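Tail assembly chaperone (Enterobacteria phage HK97, PDB 2OB9) probably acts as a chaperone in assembly of the phage tail. Local coordinates at residues 33-38 with 78-83; 72-77 with 92-97. All coordinates share one frame; numbering follows the deposited sequence.

Contact 1 of 2, residues 33-38 with 78-83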
loop_
_atom_site.group_PDB
_atom_site.type_symbol
_atom_site.label_atom_id
_atom_site.label_comp_id
_atom_site.label_asym_id
_atom_site.label_seq_id
_atom_site.Cartn_x
_atom_site.Cartn_y
_atom_site.Cartn_z
ATOM N N VAL A 33 -0.402 13.299 -44.103
ATOM C CA VAL A 33 0.573 13.303 -43.026
ATOM C C VAL A 33 0.968 11.848 -42.837
ATOM O O VAL A 33 0.341 10.949 -43.400
ATOM C CB VAL A 33 -0.008 13.880 -41.672
ATOM C CG1 VAL A 33 -0.535 15.289 -41.879
ATOM C CG2 VAL A 33 -1.095 12.930 -41.018
ATOM N N VAL A 34 2.030 11.629 -42.076
ATOM C CA VAL A 34 2.443 10.309 -41.678
ATOM C C VAL A 34 2.268 10.229 -40.168
ATOM O O VAL A 34 2.694 11.101 -39.428
ATOM C CB VAL A 34 3.917 10.022 -42.112
ATOM C CG1 VAL A 34 4.466 8.793 -41.395
ATOM C CG2 VAL A 34 4.030 9.845 -43.642
ATOM N N LEU A 35 1.583 9.196 -39.730
ATOM C CA LEU A 35 1.402 8.907 -38.325
ATOM C C LEU A 35 2.295 7.723 -37.955
ATOM O O LEU A 35 2.265 6.680 -38.612
ATOM C CB LEU A 35 -0.085 8.526 -38.042
ATOM C CG LEU A 35 -1.171 9.599 -38.247
ATOM C CD1 LEU A 35 -2.538 9.101 -37.786
ATOM C CD2 LEU A 35 -0.819 10.953 -37.563
ATOM N N ARG A 36 3.075 7.902 -36.897
ATOM C CA ARG A 36 3.955 6.865 -36.377
ATOM C C ARG A 36 3.507 6.533 -34.948
ATOM O O ARG A 36 2.947 7.374 -34.300
ATOM C CB ARG A 36 5.431 7.338 -36.438
ATOM C CG ARG A 36 5.852 8.311 -35.350
ATOM C CD ARG A 36 7.341 8.365 -35.419
ATOM N NE ARG A 36 8.112 9.400 -34.729
ATOM C CZ ARG A 36 8.150 9.608 -33.417
ATOM N NH1 ARG A 36 7.301 8.963 -32.604
ATOM N NH2 ARG A 36 9.004 10.527 -32.913
ATOM N N GLU A 37 3.701 5.297 -34.495
ATOM C CA GLU A 37 3.542 4.966 -33.090
ATOM C C GLU A 37 4.493 5.854 -32.247
ATOM O O GLU A 37 5.491 6.320 -32.759
ATOM C CB GLU A 37 3.832 3.487 -32.853
ATOM C CG GLU A 37 5.289 3.115 -33.029
ATOM C CD GLU A 37 5.508 1.639 -32.817
ATOM O OE1 GLU A 37 5.138 1.158 -31.726
ATOM O OE2 GLU A 37 6.061 0.973 -33.724
ATOM N N PRO A 38 4.155 6.127 -30.974
ATOM C CA PRO A 38 5.070 6.936 -30.173
ATOM C C PRO A 38 6.365 6.239 -29.830
ATOM O O PRO A 38 6.413 5.000 -29.709
ATOM C CB PRO A 38 4.278 7.211 -28.886
ATOM C CG PRO A 38 2.853 6.942 -29.268
ATOM C CD PRO A 38 2.900 5.843 -30.250
ATOM N N ASP A 78 4.564 13.883 -30.856
ATOM C CA ASP A 78 5.492 12.849 -31.157
ATOM C C ASP A 78 5.024 11.947 -32.285
ATOM O O ASP A 78 5.828 11.439 -33.068
ATOM C CB ASP A 78 5.731 12.024 -29.902
ATOM C CG ASP A 78 6.900 11.061 -30.062
ATOM O OD1 ASP A 78 8.058 11.537 -30.192
ATOM O OD2 ASP A 78 6.622 9.843 -30.065
ATOM N N VAL A 79 3.724 11.734 -32.392
ATOM C CA VAL A 79 3.234 10.853 -33.445
ATOM C C VAL A 79 3.129 11.480 -34.823
ATOM O O VAL A 79 3.122 10.758 -35.803
ATOM C CB VAL A 79 1.897 10.149 -33.058
ATOM C CG1 VAL A 79 2.041 9.449 -31.723
ATOM C CG2 VAL A 79 0.702 11.123 -33.076
ATOM N N LEU A 80 3.040 12.806 -34.903
ATOM C CA LEU A 80 2.653 13.489 -36.151
ATOM C C LEU A 80 3.840 13.911 -36.977
ATOM O O LEU A 80 4.659 14.714 -36.526
ATOM C CB LEU A 80 1.778 14.745 -35.877
ATOM C CG LEU A 80 1.216 15.447 -37.129
ATOM C CD1 LEU A 80 0.100 14.586 -37.745
ATOM C CD2 LEU A 80 0.710 16.881 -36.839
ATOM N N CYS A 81 3.889 13.397 -38.208
ATOM C CA CYS A 81 5.019 13.586 -39.106
ATOM C C CYS A 81 4.522 14.069 -40.462
ATOM O O CYS A 81 3.365 13.855 -40.817
ATOM C CB CYS A 81 5.813 12.272 -39.252
ATOM S SG CYS A 81 6.644 11.677 -37.747
ATOM N N ASP A 82 5.398 14.732 -41.205
ATOM C CA ASP A 82 5.126 15.065 -42.596
ATOM C C ASP A 82 5.420 13.854 -43.510
ATOM O O ASP A 82 5.872 12.826 -43.029
ATOM C CB ASP A 82 5.881 16.338 -43.016
ATOM C CG ASP A 82 7.406 16.153 -43.105
ATOM O OD1 ASP A 82 7.903 15.037 -43.206
ATOM O OD2 ASP A 82 8.132 17.158 -43.090
ATOM N N THR A 83 5.177 13.972 -44.808
ATOM C CA THR A 83 5.356 12.831 -45.724
ATOM C C THR A 83 6.830 12.433 -45.969
ATOM O O THR A 83 7.111 11.311 -46.390
ATOM C CB THR A 83 4.602 13.034 -47.064
ATOM O OG1 THR A 83 5.036 14.257 -47.674
ATOM C CG2 THR A 83 3.076 13.083 -46.817
#
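V34 and C81 form a hydrogen-bonded pair of an antiparallel sheet, in which 80-81, directly after helix 61-79, is an outer strand within this chain and 31-36 the middle one. V34 N reaches C81 O at 2.9 Å, and C81 N returns the bond to V34 O. Two residues further along, R36 N binds V79 O at 3.1 Å, a backbone bond to the helix's last residue. The apolar side chains split between two faces. L35 and L80 are a non-hydrogen-bonded pair: L35 CD2 lies 3.8 Å from L80 CD1, and V33 CG2 touches the same CD1; V34 and C81 lie on the other face. Beyond the strand, P38 CG packs alongside V79 CG1 at 3.6 Å. R36 and D78 form a salt bridge. CG of R36 sits between backbone N and carbonyl carbon (chi1 78°), and the chain then runs extended to NE, with F18 as a cation-pi partner. S39 N also binds D78 OD2. The guanidinium meets the carboxylate end-on from above its plane, the two planes 78° apart: R36 NH1 lies 2.8 Å from D78 OD2, R36 NH2 3.1 Å from D78 OD1, and NH1 donates to E37 O.

Contact 2 of 2, residues 72-77 with 92-97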
loop_
_atom_site.group_PDB
_atom_site.type_symbol
_atom_site.label_atom_id
_atom_site.label_comp_id
_atom_site.label_asym_id
_atom_site.label_seq_id
_atom_site.Cartn_x
_atom_site.Cartn_y
_atom_site.Cartn_z
ATOM N N ASP A 72 -1.941 14.195 -23.597
ATOM C CA ASP A 72 -2.353 13.893 -24.968
ATOM C C ASP A 72 -1.539 14.758 -25.941
ATOM O O ASP A 72 -1.013 14.266 -26.944
ATOM C CB ASP A 72 -3.861 14.091 -25.192
ATOM C CG ASP A 72 -4.707 12.976 -24.606
ATOM O OD1 ASP A 72 -4.142 12.031 -24.013
ATOM O OD2 ASP A 72 -5.960 13.048 -24.702
ATOM N N VAL A 73 -1.407 16.050 -25.668
ATOM C CA VAL A 73 -0.662 16.858 -26.652
ATOM C C VAL A 73 0.799 16.410 -26.851
ATOM O O VAL A 73 1.295 16.508 -27.946
ATOM C CB VAL A 73 -0.868 18.434 -26.580
ATOM C CG1 VAL A 73 -2.104 18.845 -25.813
ATOM C CG2 VAL A 73 0.396 19.177 -26.193
ATOM N N VAL A 74 1.431 15.870 -25.796
ATOM C CA VAL A 74 2.810 15.352 -25.774
ATOM C C VAL A 74 2.976 14.129 -26.635
ATOM O O VAL A 74 3.969 14.003 -27.371
ATOM C CB VAL A 74 3.264 15.025 -24.305
ATOM C CG1 VAL A 74 4.318 13.861 -24.225
ATOM C CG2 VAL A 74 3.755 16.268 -23.632
ATOM N N LEU A 75 2.023 13.213 -26.537
ATOM C CA LEU A 75 1.991 12.101 -27.446
ATOM C C LEU A 75 1.737 12.605 -28.864
ATOM O O LEU A 75 2.314 12.089 -29.819
ATOM C CB LEU A 75 0.926 11.048 -27.035
ATOM C CG LEU A 75 1.283 9.918 -26.098
ATOM C CD1 LEU A 75 0.135 8.905 -25.989
ATOM C CD2 LEU A 75 2.572 9.250 -26.557
ATOM N N PHE A 76 0.835 13.569 -29.017
ATOM C CA PHE A 76 0.475 14.064 -30.372
ATOM C C PHE A 76 1.651 14.615 -31.168
ATOM O O PHE A 76 1.837 14.328 -32.373
ATOM C CB PHE A 76 -0.634 15.125 -30.307
ATOM C CG PHE A 76 -0.923 15.771 -31.653
ATOM C CD1 PHE A 76 -1.665 15.098 -32.626
ATOM C CD2 PHE A 76 -0.442 17.054 -31.953
ATOM C CE1 PHE A 76 -1.929 15.693 -33.875
ATOM C CE2 PHE A 76 -0.707 17.649 -33.217
ATOM C CZ PHE A 76 -1.461 16.969 -34.149
ATOM N N ILE A 77 2.409 15.457 -30.492
ATOM C CA ILE A 77 3.556 16.080 -31.052
ATOM C C ILE A 77 4.554 15.023 -31.524
ATOM O O ILE A 77 5.264 15.228 -32.483
ATOM C CB ILE A 77 4.138 16.998 -30.014
ATOM C CG1 ILE A 77 3.374 18.320 -30.015
ATOM C CG2 ILE A 77 5.630 17.178 -30.178
ATOM C CD1 ILE A 77 3.516 19.050 -28.670
ATOM N N ASP A 92 9.677 21.144 -27.976
ATOM C CA ASP A 92 9.705 22.479 -27.414
ATOM C C ASP A 92 8.457 23.334 -27.653
ATOM O O ASP A 92 8.261 24.343 -26.982
ATOM C CB ASP A 92 10.975 23.222 -27.864
ATOM C CG ASP A 92 12.244 22.593 -27.307
ATOM O OD1 ASP A 92 12.207 22.006 -26.197
ATOM O OD2 ASP A 92 13.287 22.683 -27.980
ATOM N N GLU A 93 7.622 22.959 -28.614
ATOM C CA GLU A 93 6.403 23.738 -28.848
ATOM C C GLU A 93 5.140 23.052 -28.369
ATOM O O GLU A 93 4.071 23.235 -28.938
ATOM C CB GLU A 93 6.297 24.249 -30.303
ATOM C CG GLU A 93 6.443 23.220 -31.426
ATOM C CD GLU A 93 7.152 23.817 -32.665
ATOM O OE1 GLU A 93 8.000 23.160 -33.267
ATOM O OE2 GLU A 93 6.865 24.952 -33.041
ATOM N N GLU A 94 5.271 22.285 -27.287
ATOM C CA GLU A 94 4.140 21.611 -26.661
ATOM C C GLU A 94 3.062 22.613 -26.290
ATOM O O GLU A 94 1.899 22.459 -26.646
ATOM C CB GLU A 94 4.611 20.861 -25.409
ATOM C CG GLU A 94 3.489 20.224 -24.551
ATOM C CD GLU A 94 3.980 19.899 -23.121
ATOM O OE1 GLU A 94 4.518 18.780 -22.915
ATOM O OE2 GLU A 94 3.838 20.766 -22.220
ATOM N N GLU A 95 3.487 23.641 -25.582
ATOM C CA GLU A 95 2.639 24.707 -25.077
ATOM C C GLU A 95 1.922 25.501 -26.172
ATOM O O GLU A 95 0.758 25.860 -26.005
ATOM C CB GLU A 95 3.506 25.627 -24.201
ATOM C CG GLU A 95 4.982 25.620 -24.659
ATOM C CD GLU A 95 5.900 24.614 -23.934
ATOM O OE1 GLU A 95 5.948 24.588 -22.677
ATOM O OE2 GLU A 95 6.630 23.884 -24.640
ATOM N N GLN A 96 2.619 25.775 -27.276
ATOM C CA GLN A 96 2.022 26.348 -28.488
ATOM C C GLN A 96 0.912 25.443 -29.036
ATOM O O GLN A 96 -0.144 25.916 -29.410
ATOM C CB GLN A 96 3.100 26.527 -29.575
ATOM C CG GLN A 96 4.090 27.705 -29.372
ATOM C CD GLN A 96 4.909 27.642 -28.078
ATOM O OE1 GLN A 96 5.569 26.643 -27.786
ATOM N NE2 GLN A 96 4.874 28.732 -27.305
ATOM N N VAL A 97 1.167 24.140 -29.092
ATOM C CA VAL A 97 0.189 23.164 -29.620
ATOM C C VAL A 97 -1.016 22.993 -28.684
ATOM O O VAL A 97 -2.137 22.878 -29.136
ATOM C CB VAL A 97 0.861 21.773 -29.964
ATOM C CG1 VAL A 97 -0.172 20.733 -30.385
ATOM C CG2 VAL A 97 1.937 21.935 -31.034
#
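V74 and E94 have the nearest CA atoms of the two segments, 6.5 Å apart, where the first turn of helix 94-98 lies beside helix 61-79 and no hydrogen bond joins the two segments. The side chains that meet here are mostly aliphatic. I77 reaches across to E94: CG1 is anti to the carbonyl carbon (chi1 -82°) and the chain continues nearly extended, which carries I77 CD1 over the start of the short helix, 3.3 Å from E94 CA and 3.9 Å from E94 CB. The I77 and V97 side chains run antiparallel alongside each other, with I77 CD1 4.0 Å from V97 CB and I77 CG1 4.0 Å from V97 CG2. The two methyls of V97 therefore serve different neighbours, since V97 CG1, anti to the backbone N (chi1 175°), turns to the F76 ring and stands 4.0 Å from F76 CD2. V73 adds to the packing, V73 CG2 resting 3.7 Å from E94 CG and 3.6 Å from E94 O; the V73 side chain lies roughly perpendicular to that of E94. F89 from the preceding loop also touches V97, and the F76 ring meets H105. E94 thus contributes its methylenes to the apolar packing, while its carboxylate is engaged elsewhere, OE2 with R98 and OE1 with R45 of helix 40-49. Such pairing would favour the ionised form of this buried glutamate: the short helix is held to the long one by van der Waals packing, and the charge is met by arginines outside the two segments.

How the contacts relate
Both contacts are buried and use helix 61-79: contact 2 packs helix 94-98 against its flank, whereas contact 1 begins at its last residues, where the chain passes into strand 80-81. The centre of contact 1 lies about 6 Å from the centre of the chain, that of contact 2 about 9 Å. Contact 1 has the chemistry of sheet pairing, with backbone bonds and an internal salt bridge; contact 2 relies on apolar side chains and sends its buried charge to arginines beyond it. Their centres are about 13 Å apart, and P38 CB packs 3.5 Å from L75 CD2. A second subunit touches both, and E37 in contact 1 also salt-bridges R107 of a third subunit.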